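Local coordinates for protein Alpha/beta hydrolase (Xanthomonas campestris pv. campestris, PDB 2QJW) that is probably a hydrolase of the alpha/beta superfamily, with a serine-histidine-aspartate arrangement consistent with catalysis, though its substrate is not established, at residues L9-E14 and P39-L44; G54-R59 and S81-Y86; P75-G80 and P96-F101; Q90-V95 and L115-V120. All blocks are in the same frame, centred on the assembly; numbering follows the deposited sequence.

In the fold
The four contacts lie in or against the central parallel sheet of an alpha/beta hydrolase fold. Contacts 1, 2 and 3 are buried; contact 4 is only partly so. Contact 3 is the sheet itself, two parallel strands joined by backbone hydrogen bonds. Contact 1 lies where strand 6-10 ends and rests on a histidine, a phenylalanine and a water. Contact 2 packs helix 56-71 on helix 83-92 without a hydrogen bond between its segments. Contact 4 ties the far end of helix 83-92 to a loop with one serine bond. Contact 2 reaches contact 1 through Arg59, whose NH1 bonds to His11 O. Contacts 3 and 4 meet through Leu100 and Ala117, with centres about 9 Å apart.

Contact 1. Residues L9-E14 and P39-L44; sequences LAHGFE and PDFTDL
His11 and Phe41 join two loops in a buried polar and aromatic contact, just past the C-terminal end of strand 6-10 in the alpha/beta hydrolase fold. The backbone N of Phe41 donates to His11 NE2 at 3.0 Å, with an angle of 161° at the hydrogen. The donor lies somewhat out of the imidazole plane. His11 ND1, the other ring nitrogen, donates to Gly12 O at 2.7 Å, close to the ring plane. The two bonds use both ring nitrogens and fix the rotation of the imidazole. The pattern is consistent with a proton on ND1 and a bare NE2. A chi1 of 75° sets the ring between the backbone N and carbonyl carbon of His11, turned to segment 39-44.

Phe41 CD2 lies over one face of the imidazole, 3.8 Å from His11 CD2. The two rings meet obliquely, and Phe41 CE2 continues to Ala10 CB at 3.8 Å. A water donates to Leu9 O and Pro39 O and accepts from His11 N, bridging the backbones where they do not bond directly. Asp40 OD1 takes both Thr42 N, at 2.8 Å, and Thr42 OG1. The first bond forms an Asx turn leading into helix 42-45. Helix 56-71 packs on Pro39 and Phe41, while helix 20-31 meets Leu9 and strand 76-81 pairs with Ala10.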
loop_
_atom_site.group_PDB
_atom_site.type_symbol
_atom_site.label_atom_id
_atom_site.label_comp_id
_atom_site.label_asym_id
_atom_site.label_seq_id
_atom_site.Cartn_x
_atom_site.Cartn_y
_atom_site.Cartn_z
ATOM N N LEU A 9 10.406 3.521 17.703
ATOM C CA LEU A 9 9.999 2.275 17.034
ATOM C C LEU A 9 9.731 1.225 18.101
ATOM O O LEU A 9 10.672 0.828 18.801
ATOM C CB LEU A 9 11.122 1.814 16.124
ATOM C CG LEU A 9 11.678 2.953 15.254
ATOM C CD1 LEU A 9 12.925 2.470 14.594
ATOM C CD2 LEU A 9 10.616 3.477 14.257
ATOM N N ALA A 10 8.474 0.792 18.274
ATOM C CA ALA A 10 8.075 -0.104 19.373
ATOM C C ALA A 10 7.837 -1.530 18.932
ATOM O O ALA A 10 6.938 -1.801 18.134
ATOM C CB ALA A 10 6.806 0.437 19.977
ATOM N N HIS A 11 8.653 -2.410 19.470
ATOM C CA HIS A 11 8.563 -3.831 19.173
ATOM C C HIS A 11 7.313 -4.504 19.702
ATOM O O HIS A 11 6.667 -4.014 20.610
ATOM C CB HIS A 11 9.835 -4.536 19.665
ATOM C CG HIS A 11 9.928 -4.745 21.160
ATOM N ND1 HIS A 11 9.151 -5.662 21.865
ATOM C CD2 HIS A 11 10.688 -4.118 22.081
ATOM C CE1 HIS A 11 9.471 -5.594 23.152
ATOM N NE2 HIS A 11 10.385 -4.656 23.313
ATOM N N GLY A 12 6.956 -5.645 19.083
ATOM C CA GLY A 12 5.785 -6.398 19.471
ATOM C C GLY A 12 5.990 -7.242 20.723
ATOM O O GLY A 12 7.093 -7.327 21.279
ATOM N N PHE A 13 4.919 -7.926 21.095
ATOM C CA PHE A 13 4.895 -8.747 22.286
ATOM C C PHE A 13 5.895 -9.889 22.185
ATOM O O PHE A 13 5.991 -10.577 21.165
ATOM C CB PHE A 13 3.479 -9.289 22.519
ATOM C CG PHE A 13 3.356 -10.172 23.728
ATOM C CD1 PHE A 13 3.432 -9.633 24.994
ATOM C CD2 PHE A 13 3.143 -11.527 23.597
ATOM C CE1 PHE A 13 3.274 -10.439 26.110
ATOM C CE2 PHE A 13 2.995 -12.339 24.717
ATOM C CZ PHE A 13 3.081 -11.792 25.973
ATOM N N GLU A 14 6.689 -10.062 23.231
ATOM C CA GLU A 14 7.713 -11.120 23.322
ATOM C C GLU A 14 8.760 -11.004 22.227
ATOM O O GLU A 14 9.434 -11.969 21.914
ATOM C CB GLU A 14 7.116 -12.537 23.349
ATOM C CG GLU A 14 6.520 -12.872 24.708
ATOM C CD GLU A 14 5.881 -14.238 24.784
ATOM O OE1 GLU A 14 5.611 -14.867 23.733
ATOM O OE2 GLU A 14 5.612 -14.663 25.922
ATOM N N PRO A 39 12.810 1.304 22.099
ATOM C CA PRO A 39 12.772 1.017 23.535
ATOM C C PRO A 39 12.581 -0.486 23.820
ATOM O O PRO A 39 11.943 -1.180 23.049
ATOM C CB PRO A 39 11.588 1.804 24.027
ATOM C CG PRO A 39 11.397 2.933 22.964
ATOM C CD PRO A 39 11.736 2.233 21.691
ATOM N N ASP A 40 13.083 -0.910 24.949
ATOM C CA ASP A 40 12.969 -2.310 25.361
ATOM C C ASP A 40 11.800 -2.437 26.293
ATOM O O ASP A 40 11.741 -1.828 27.365
ATOM C CB ASP A 40 14.255 -2.676 26.067
ATOM C CG ASP A 40 14.350 -4.171 26.315
ATOM O OD1 ASP A 40 13.290 -4.820 26.443
ATOM O OD2 ASP A 40 15.476 -4.716 26.281
ATOM N N PHE A 41 10.803 -3.204 25.871
ATOM C CA PHE A 41 9.649 -3.475 26.675
ATOM C C PHE A 41 9.610 -4.941 27.164
ATOM O O PHE A 41 8.534 -5.372 27.625
ATOM C CB PHE A 41 8.371 -3.210 25.875
ATOM C CG PHE A 41 8.282 -1.835 25.283
ATOM C CD1 PHE A 41 7.867 -0.754 26.052
ATOM C CD2 PHE A 41 8.520 -1.631 23.903
ATOM C CE1 PHE A 41 7.703 0.518 25.494
ATOM C CE2 PHE A 41 8.425 -0.374 23.371
ATOM C CZ PHE A 41 8.005 0.706 24.161
ATOM N N THR A 42 10.699 -5.660 27.072
ATOM C CA THR A 42 10.671 -7.096 27.336
ATOM C C THR A 42 10.311 -7.393 28.797
ATOM O O THR A 42 9.669 -8.400 29.070
ATOM C CB THR A 42 11.988 -7.781 26.926
ATOM O OG1 THR A 42 13.096 -7.153 27.566
ATOM C CG2 THR A 42 12.193 -7.727 25.376
ATOM N N ASP A 43 10.676 -6.520 29.726
ATOM C CA ASP A 43 10.332 -6.750 31.139
ATOM C C ASP A 43 8.859 -6.698 31.352
ATOM O O ASP A 43 8.290 -7.501 32.080
ATOM C CB ASP A 43 11.052 -5.715 32.066
ATOM C CG ASP A 43 10.807 -4.271 31.692
ATOM O OD1 ASP A 43 10.761 -3.941 30.470
ATOM O OD2 ASP A 43 10.618 -3.438 32.635
ATOM N N LEU A 44 8.213 -5.763 30.683
ATOM C CA LEU A 44 6.791 -5.521 30.818
ATOM C C LEU A 44 6.005 -6.660 30.209
ATOM O O LEU A 44 5.021 -7.184 30.794
ATOM C CB LEU A 44 6.415 -4.224 30.109
ATOM C CG LEU A 44 7.032 -2.957 30.740
ATOM C CD1 LEU A 44 7.013 -1.774 29.763
ATOM C CD2 LEU A 44 6.379 -2.629 32.100
HETATM O O HOH W 1 11.131 -1.347 20.456
#

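Contact 2. Residues G54-R59 and S81-Y86; sequences GDVRGR and SSLGSY
The nucleophile elbow of an alpha/beta hydrolase fold is the probable setting here: Arg59 and Val56 of helix 56-71 pack on Leu83, Gly84 and Tyr86 just after the turn. Ser82 sits at that turn with phi 53° and psi -119°, the strained backbone expected of such an elbow. It is the likely nucleophile, with His156 against its side chain. The contact itself lies to one side of Ser82.

Leu83 CD2 sits over one face of the Arg59 guanidinium, offset toward its rim, and is 3.4 Å from Arg59 NE. The Arg59 chain is extended from CG to NE and lays CD along the leucine as well. The polar end of Arg59 is held from outside these segments: NE forms a salt bridge with Asp45, and NH1 donates to His11 O. These bonds probably fix the guanidinium with this face toward Leu83 CD2. Arg59 NH1 also passes Gly84 CA at 3.7 Å.

Farther along, the two branches of Val56 divide the packing. Val56 CG2 faces Leu83 CD1 at 4.3 Å. With CG1 anti to the backbone N (chi1 178°), that methyl is carried to the Tyr86 ring. Tyr86 OH is hydrogen-bonded to Pro113 O, and Val56 CG1 approaches the ring obliquely, 4.1 Å from Tyr86 CE2.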
loop_
_atom_site.group_PDB
_atom_site.type_symbol
_atom_site.label_atom_id
_atom_site.label_comp_id
_atom_site.label_asym_id
_atom_site.label_seq_id
_atom_site.Cartn_x
_atom_site.Cartn_y
_atom_site.Cartn_z
ATOM N N GLY A 54 0.968 -9.050 29.219
ATOM C CA GLY A 54 1.822 -8.394 30.197
ATOM C C GLY A 54 1.266 -7.100 30.681
ATOM O O GLY A 54 0.052 -6.816 30.647
ATOM N N ASP A 55 2.228 -6.249 31.113
ATOM C CA ASP A 55 1.918 -4.972 31.678
ATOM C C ASP A 55 1.723 -3.940 30.584
ATOM O O ASP A 55 2.613 -3.075 30.334
ATOM C CB ASP A 55 3.064 -4.549 32.632
ATOM C CG ASP A 55 2.769 -3.371 33.414
ATOM O OD1 ASP A 55 1.678 -2.766 33.370
ATOM O OD2 ASP A 55 3.765 -3.005 34.127
ATOM N N VAL A 56 0.580 -4.010 29.918
ATOM C CA VAL A 56 0.313 -3.100 28.799
ATOM C C VAL A 56 0.201 -1.672 29.267
ATOM O O VAL A 56 0.651 -0.794 28.593
ATOM C CB VAL A 56 -0.932 -3.569 27.994
ATOM C CG1 VAL A 56 -1.274 -2.593 26.837
ATOM C CG2 VAL A 56 -0.653 -4.925 27.471
ATOM N N ARG A 57 -0.436 -1.435 30.416
ATOM C CA ARG A 57 -0.464 -0.096 30.973
ATOM C C ARG A 57 0.967 0.427 31.136
ATOM O O ARG A 57 1.241 1.578 30.818
ATOM C CB ARG A 57 -1.166 -0.084 32.320
ATOM C CG ARG A 57 -1.188 1.287 32.955
ATOM N N GLY A 58 1.854 -0.447 31.593
ATOM C CA GLY A 58 3.283 -0.112 31.797
ATOM C C GLY A 58 3.959 0.224 30.483
ATOM O O GLY A 58 4.761 1.148 30.390
ATOM N N ARG A 59 3.594 -0.524 29.448
ATOM C CA ARG A 59 4.097 -0.260 28.104
ATOM C C ARG A 59 3.658 1.076 27.626
ATOM O O ARG A 59 4.441 1.862 27.114
ATOM C CB ARG A 59 3.597 -1.301 27.106
ATOM C CG ARG A 59 4.583 -2.266 26.662
ATOM C CD ARG A 59 3.949 -3.187 25.600
ATOM N NE ARG A 59 4.833 -4.119 24.995
ATOM C CZ ARG A 59 5.327 -4.063 23.763
ATOM N NH1 ARG A 59 5.106 -3.023 22.972
ATOM N NH2 ARG A 59 6.085 -5.053 23.372
ATOM N N SER A 81 5.082 -2.515 15.670
ATOM C CA SER A 81 4.550 -3.773 15.157
ATOM C C SER A 81 3.624 -4.383 16.212
ATOM O O SER A 81 4.025 -4.457 17.362
ATOM C CB SER A 81 5.660 -4.747 14.841
ATOM O OG SER A 81 5.101 -5.953 14.360
ATOM N N SER A 82 2.413 -4.784 15.805
ATOM C CA SER A 82 1.457 -5.533 16.671
ATOM C C SER A 82 1.243 -4.785 18.002
ATOM O O SER A 82 0.765 -3.655 17.978
ATOM C CB SER A 82 1.923 -6.993 16.791
ATOM O OG SER A 82 0.785 -7.726 17.291
ATOM N N LEU A 83 1.568 -5.394 19.156
ATOM C CA LEU A 83 1.370 -4.691 20.426
ATOM C C LEU A 83 2.055 -3.322 20.415
ATOM O O LEU A 83 1.549 -2.370 20.993
ATOM C CB LEU A 83 1.866 -5.527 21.583
ATOM C CG LEU A 83 1.602 -4.970 22.989
ATOM C CD1 LEU A 83 0.147 -4.644 23.232
ATOM C CD2 LEU A 83 2.150 -5.958 24.038
ATOM N N GLY A 84 3.209 -3.268 19.740
ATOM C CA GLY A 84 3.941 -1.999 19.588
ATOM C C GLY A 84 3.160 -0.985 18.821
ATOM O O GLY A 84 3.231 0.217 19.115
ATOM N N SER A 85 2.394 -1.436 17.809
ATOM C CA SER A 85 1.518 -0.525 17.103
ATOM C C SER A 85 0.379 -0.003 17.962
ATOM O O SER A 85 0.028 1.164 17.857
ATOM C CB SER A 85 0.934 -1.180 15.844
ATOM O OG SER A 85 1.950 -1.390 14.908
ATOM N N TYR A 86 -0.191 -0.908 18.751
ATOM C CA TYR A 86 -1.272 -0.542 19.633
ATOM C C TYR A 86 -0.782 0.567 20.560
ATOM O O TYR A 86 -1.437 1.586 20.675
ATOM C CB TYR A 86 -1.698 -1.728 20.445
ATOM C CG TYR A 86 -2.723 -1.365 21.465
ATOM C CD1 TYR A 86 -4.056 -1.179 21.126
ATOM C CD2 TYR A 86 -2.355 -1.178 22.780
ATOM C CE1 TYR A 86 -5.048 -0.835 22.079
ATOM C CE2 TYR A 86 -3.321 -0.817 23.767
ATOM C CZ TYR A 86 -4.660 -0.648 23.419
ATOM O OH TYR A 86 -5.551 -0.304 24.385
#

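Contact 3. Residues P75-G80 and P96-F101; sequences PVVLAG and PTRALF
Leu78 and Leu100 pair across two neighbouring parallel strands of a beta-alpha-beta unit, strand 76-81, helix 83-92 and strand 99-103. Four backbone hydrogen bonds form the first shell. Arg98 N donates to Val76 O at 2.9 Å. Leu78 bonds twice to the neighbouring strand: its N donates to Ala99 O at 3.3 Å, and its O accepts from Phe101 N at 3.0 Å. The last rung runs from Gly80 N to Phe101 O. A water accepts from Val76 N and donates to Pro96 O near the start of the pairing.

Side chains alternate between the two faces. On one, Leu100 CD1 meets Leu78 CB at 3.9 Å, and the Leu78 side chain crosses that of Thr97 at about a right angle, with Leu78 CG and CD1 doing the touching. Helix 83-92 covers this face, with Ala88 against both leucines. Thr97 OG1 is bonded back to Val95 O, which fixes that side chain.

On the opposite face lie Val77, Ala79, Ala99 and Phe101, where helix 162-174 covers Val77 and Phe101. The Phe101 ring meets Phe169 of that helix. The edge of the ring points at Ala79, whose CB lies 3.9 Å from Phe101 CB.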
loop_
_atom_site.group_PDB
_atom_site.type_symbol
_atom_site.label_atom_id
_atom_site.label_comp_id
_atom_site.label_asym_id
_atom_site.label_seq_id
_atom_site.Cartn_x
_atom_site.Cartn_y
_atom_site.Cartn_z
ATOM N N PRO A 75 10.079 17.243 16.356
ATOM C CA PRO A 75 8.993 16.357 15.927
ATOM C C PRO A 75 9.322 14.896 16.232
ATOM O O PRO A 75 10.485 14.464 16.232
ATOM C CB PRO A 75 8.917 16.558 14.420
ATOM C CG PRO A 75 9.616 17.907 14.179
ATOM C CD PRO A 75 10.695 17.943 15.218
ATOM N N VAL A 76 8.232 14.161 16.455
ATOM C CA VAL A 76 8.305 12.717 16.754
ATOM C C VAL A 76 7.339 11.951 15.870
ATOM O O VAL A 76 6.157 12.273 15.788
ATOM C CB VAL A 76 7.948 12.443 18.201
ATOM C CG1 VAL A 76 7.973 10.925 18.481
ATOM C CG2 VAL A 76 8.923 13.200 19.127
ATOM N N VAL A 77 7.869 10.881 15.277
ATOM C CA VAL A 77 7.096 9.855 14.576
ATOM C C VAL A 77 7.094 8.589 15.429
ATOM O O VAL A 77 8.172 8.153 15.901
ATOM C CB VAL A 77 7.669 9.570 13.168
ATOM C CG1 VAL A 77 7.054 8.369 12.528
ATOM C CG2 VAL A 77 7.516 10.831 12.297
ATOM N N LEU A 78 5.891 8.022 15.656
ATOM C CA LEU A 78 5.770 6.764 16.408
ATOM C C LEU A 78 5.446 5.660 15.446
ATOM O O LEU A 78 4.659 5.809 14.513
ATOM C CB LEU A 78 4.662 6.855 17.428
ATOM C CG LEU A 78 4.841 7.986 18.438
ATOM C CD1 LEU A 78 3.637 8.020 19.377
ATOM C CD2 LEU A 78 6.121 7.840 19.226
ATOM N N ALA A 79 6.108 4.515 15.636
ATOM C CA ALA A 79 5.894 3.355 14.763
ATOM C C ALA A 79 5.944 2.145 15.591
ATOM O O ALA A 79 6.541 2.136 16.680
ATOM C CB ALA A 79 6.955 3.269 13.729
ATOM N N GLY A 80 5.371 1.070 15.092
ATOM C CA GLY A 80 5.455 -0.183 15.807
ATOM C C GLY A 80 5.024 -1.365 14.993
ATOM O O GLY A 80 4.650 -1.252 13.832
ATOM N N PRO A 96 1.953 15.386 21.176
ATOM C CA PRO A 96 1.806 15.817 19.761
ATOM C C PRO A 96 2.718 14.941 18.900
ATOM O O PRO A 96 3.936 14.922 19.084
ATOM C CB PRO A 96 2.194 17.281 19.780
ATOM C CG PRO A 96 2.992 17.481 20.993
ATOM C CD PRO A 96 2.622 16.440 21.985
ATOM N N THR A 97 2.089 14.234 17.972
ATOM C CA THR A 97 2.741 13.241 17.139
ATOM C C THR A 97 2.647 13.688 15.707
ATOM O O THR A 97 1.598 14.100 15.261
ATOM C CB THR A 97 2.032 11.896 17.379
ATOM O OG1 THR A 97 2.097 11.576 18.770
ATOM C CG2 THR A 97 2.670 10.765 16.545
ATOM N N ARG A 98 3.775 13.638 14.995
ATOM C CA ARG A 98 3.865 14.088 13.638
ATOM C C ARG A 98 3.132 13.166 12.655
ATOM O O ARG A 98 2.514 13.591 11.705
ATOM C CB ARG A 98 5.342 14.253 13.197
ATOM C CG ARG A 98 5.517 14.778 11.819
ATOM C CD ARG A 98 4.933 16.153 11.602
ATOM N NE ARG A 98 4.909 16.583 10.228
ATOM C CZ ARG A 98 3.953 16.393 9.354
ATOM N NH1 ARG A 98 2.868 15.687 9.623
ATOM N NH2 ARG A 98 4.088 16.883 8.134
ATOM N N ALA A 99 3.298 11.870 12.907
ATOM C CA ALA A 99 2.755 10.801 12.021
ATOM C C ALA A 99 2.912 9.475 12.724
ATOM O O ALA A 99 3.668 9.355 13.685
ATOM C CB ALA A 99 3.495 10.747 10.683
ATOM N N LEU A 100 2.176 8.490 12.211
ATOM C CA LEU A 100 2.075 7.178 12.826
ATOM C C LEU A 100 2.211 6.068 11.791
ATOM O O LEU A 100 1.457 6.055 10.806
ATOM C CB LEU A 100 0.714 7.092 13.481
ATOM C CG LEU A 100 0.344 5.929 14.377
ATOM C CD1 LEU A 100 1.342 5.787 15.608
ATOM C CD2 LEU A 100 -1.126 6.073 14.825
ATOM N N PHE A 101 3.118 5.112 12.037
ATOM C CA PHE A 101 3.349 3.985 11.147
ATOM C C PHE A 101 3.043 2.699 11.904
ATOM O O PHE A 101 3.701 2.395 12.912
ATOM C CB PHE A 101 4.764 3.930 10.581
ATOM C CG PHE A 101 4.954 2.834 9.609
ATOM C CD1 PHE A 101 4.416 2.929 8.370
ATOM C CD2 PHE A 101 5.651 1.712 9.948
ATOM C CE1 PHE A 101 4.617 1.906 7.438
ATOM C CE2 PHE A 101 5.821 0.677 9.036
ATOM C CZ PHE A 101 5.298 0.764 7.781
HETATM O O HOH W 2 5.824 15.496 17.016
#

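Contact 4. Residues Q90-V95 and L115-V120; sequences QVSLQV and LDAAAV
Ser92 fastens the C-terminal end of helix 83-92 to the 115-120 loop, which leads into strand 122-127 of the alpha/beta hydrolase fold. Its chi1 of 70° places OG between the backbone N and carbonyl carbon. From there Ser92 OG accepts from Ala118 N at 3.0 Å, with an almost straight angle of 175° at the hydrogen. The same OG bonds to Ala89 O, one turn back in the helix. Two bonds therefore grip the hydroxyl and fix its rotation. Ala118 CB comes alongside, touching Ser92 O at 3.4 Å.

Leu93 reaches over the loop from the more exposed side. One branch, Leu93 CD2, rests on the peptide of Ala117, 3.4 Å from Ala117 C. The other, CD1, faces Asp116 CB. The leucine and aspartate side chains cross at about a right angle. Asp116 OD1 forms a salt bridge with Arg145, and it also takes a weak bond from Ala117 N.

Gln90 starts out away from the loop but bends at chi2, -65°, which turns its amide back. Its NE2 donates to Ala114 O, just before the loop segment. The amide nitrogen thereby packs against the backbone of Leu115 and Asp116. It does not bond to Asp116 N, since both are donors. The closest carbon there is Leu115 CA, 3.6 Å from Gln90 NE2.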
loop_
_atom_site.group_PDB
_atom_site.type_symbol
_atom_site.label_atom_id
_atom_site.label_comp_id
_atom_site.label_asym_id
_atom_site.label_seq_id
_atom_site.Cartn_x
_atom_site.Cartn_y
_atom_site.Cartn_z
ATOM N N GLN A 90 -2.067 4.604 20.755
ATOM C CA GLN A 90 -2.665 5.156 21.974
ATOM C C GLN A 90 -1.847 6.379 22.470
ATOM O O GLN A 90 -2.447 7.397 22.839
ATOM C CB GLN A 90 -2.804 4.112 23.090
ATOM C CG GLN A 90 -3.678 2.939 22.752
ATOM C CD GLN A 90 -5.137 3.313 22.537
ATOM O OE1 GLN A 90 -5.602 4.381 22.917
ATOM N NE2 GLN A 90 -5.862 2.423 21.932
ATOM N N VAL A 91 -0.519 6.275 22.382
ATOM C CA VAL A 91 0.344 7.359 22.841
ATOM C C VAL A 91 0.190 8.582 21.975
ATOM O O VAL A 91 0.298 9.700 22.479
ATOM C CB VAL A 91 1.823 6.886 22.993
ATOM C CG1 VAL A 91 2.817 8.084 23.153
ATOM C CG2 VAL A 91 1.880 5.904 24.169
ATOM N N SER A 92 -0.127 8.438 20.670
ATOM C CA SER A 92 -0.309 9.608 19.830
ATOM C C SER A 92 -1.457 10.520 20.302
ATOM O O SER A 92 -1.475 11.677 19.939
ATOM C CB SER A 92 -0.570 9.236 18.363
ATOM O OG SER A 92 -1.840 8.636 18.162
ATOM N N LEU A 93 -2.386 9.943 21.062
ATOM C CA LEU A 93 -3.546 10.597 21.665
ATOM C C LEU A 93 -3.141 11.485 22.838
ATOM O O LEU A 93 -3.935 12.365 23.215
ATOM C CB LEU A 93 -4.552 9.574 22.178
ATOM C CG LEU A 93 -5.171 8.448 21.284
ATOM C CD1 LEU A 93 -5.864 7.350 22.116
ATOM C CD2 LEU A 93 -6.107 9.052 20.341
ATOM N N GLN A 94 -1.922 11.285 23.348
ATOM C CA GLN A 94 -1.419 11.971 24.547
ATOM C C GLN A 94 -0.235 12.899 24.385
ATOM O O GLN A 94 0.080 13.629 25.329
ATOM C CB GLN A 94 -1.054 10.855 25.555
ATOM C CG GLN A 94 -2.283 10.108 26.009
ATOM C CD GLN A 94 -2.064 9.338 27.319
ATOM O OE1 GLN A 94 -2.257 8.138 27.375
ATOM N NE2 GLN A 94 -1.619 10.040 28.357
ATOM N N VAL A 95 0.436 12.849 23.234
ATOM C CA VAL A 95 1.575 13.662 22.922
ATOM C C VAL A 95 1.414 14.212 21.489
ATOM O O VAL A 95 0.762 13.586 20.667
ATOM C CB VAL A 95 2.923 12.849 23.081
ATOM C CG1 VAL A 95 3.245 11.998 21.844
ATOM C CG2 VAL A 95 4.073 13.770 23.384
ATOM N N LEU A 115 -8.319 0.178 19.765
ATOM C CA LEU A 115 -7.330 0.953 19.041
ATOM C C LEU A 115 -7.899 2.278 18.636
ATOM O O LEU A 115 -8.981 2.348 18.103
ATOM C CB LEU A 115 -6.935 0.217 17.783
ATOM C CG LEU A 115 -5.772 0.770 16.914
ATOM C CD1 LEU A 115 -4.391 0.685 17.618
ATOM C CD2 LEU A 115 -5.783 0.101 15.579
ATOM N N ASP A 116 -7.125 3.353 18.881
ATOM C CA ASP A 116 -7.458 4.708 18.439
ATOM C C ASP A 116 -6.143 5.428 18.234
ATOM O O ASP A 116 -5.119 4.988 18.698
ATOM C CB ASP A 116 -8.374 5.404 19.442
ATOM C CG ASP A 116 -9.079 6.616 18.888
ATOM O OD1 ASP A 116 -9.152 6.795 17.687
ATOM O OD2 ASP A 116 -9.659 7.336 19.721
ATOM N N ALA A 117 -6.216 6.580 17.583
ATOM C CA ALA A 117 -5.055 7.338 17.207
ATOM C C ALA A 117 -5.416 8.811 16.997
ATOM O O ALA A 117 -6.546 9.143 16.675
ATOM C CB ALA A 117 -4.433 6.753 15.933
ATOM N N ALA A 118 -4.403 9.661 17.105
ATOM C CA ALA A 118 -4.542 11.074 16.791
ATOM C C ALA A 118 -4.869 11.219 15.318
ATOM O O ALA A 118 -4.522 10.373 14.475
ATOM C CB ALA A 118 -3.226 11.753 17.077
ATOM N N ALA A 119 -5.453 12.352 14.985
ATOM C CA ALA A 119 -5.866 12.688 13.628
ATOM C C ALA A 119 -4.720 13.277 12.825
ATOM O O ALA A 119 -4.801 14.372 12.299
ATOM C CB ALA A 119 -7.069 13.623 13.682
ATOM N N VAL A 120 -3.652 12.509 12.690
ATOM C CA VAL A 120 -2.439 12.818 11.990
ATOM C C VAL A 120 -2.214 11.779 10.865
ATOM O O VAL A 120 -2.960 10.808 10.788
ATOM C CB VAL A 120 -1.268 12.831 12.967
ATOM C CG1 VAL A 120 -1.560 13.872 14.094
ATOM C CG2 VAL A 120 -0.971 11.461 13.592
#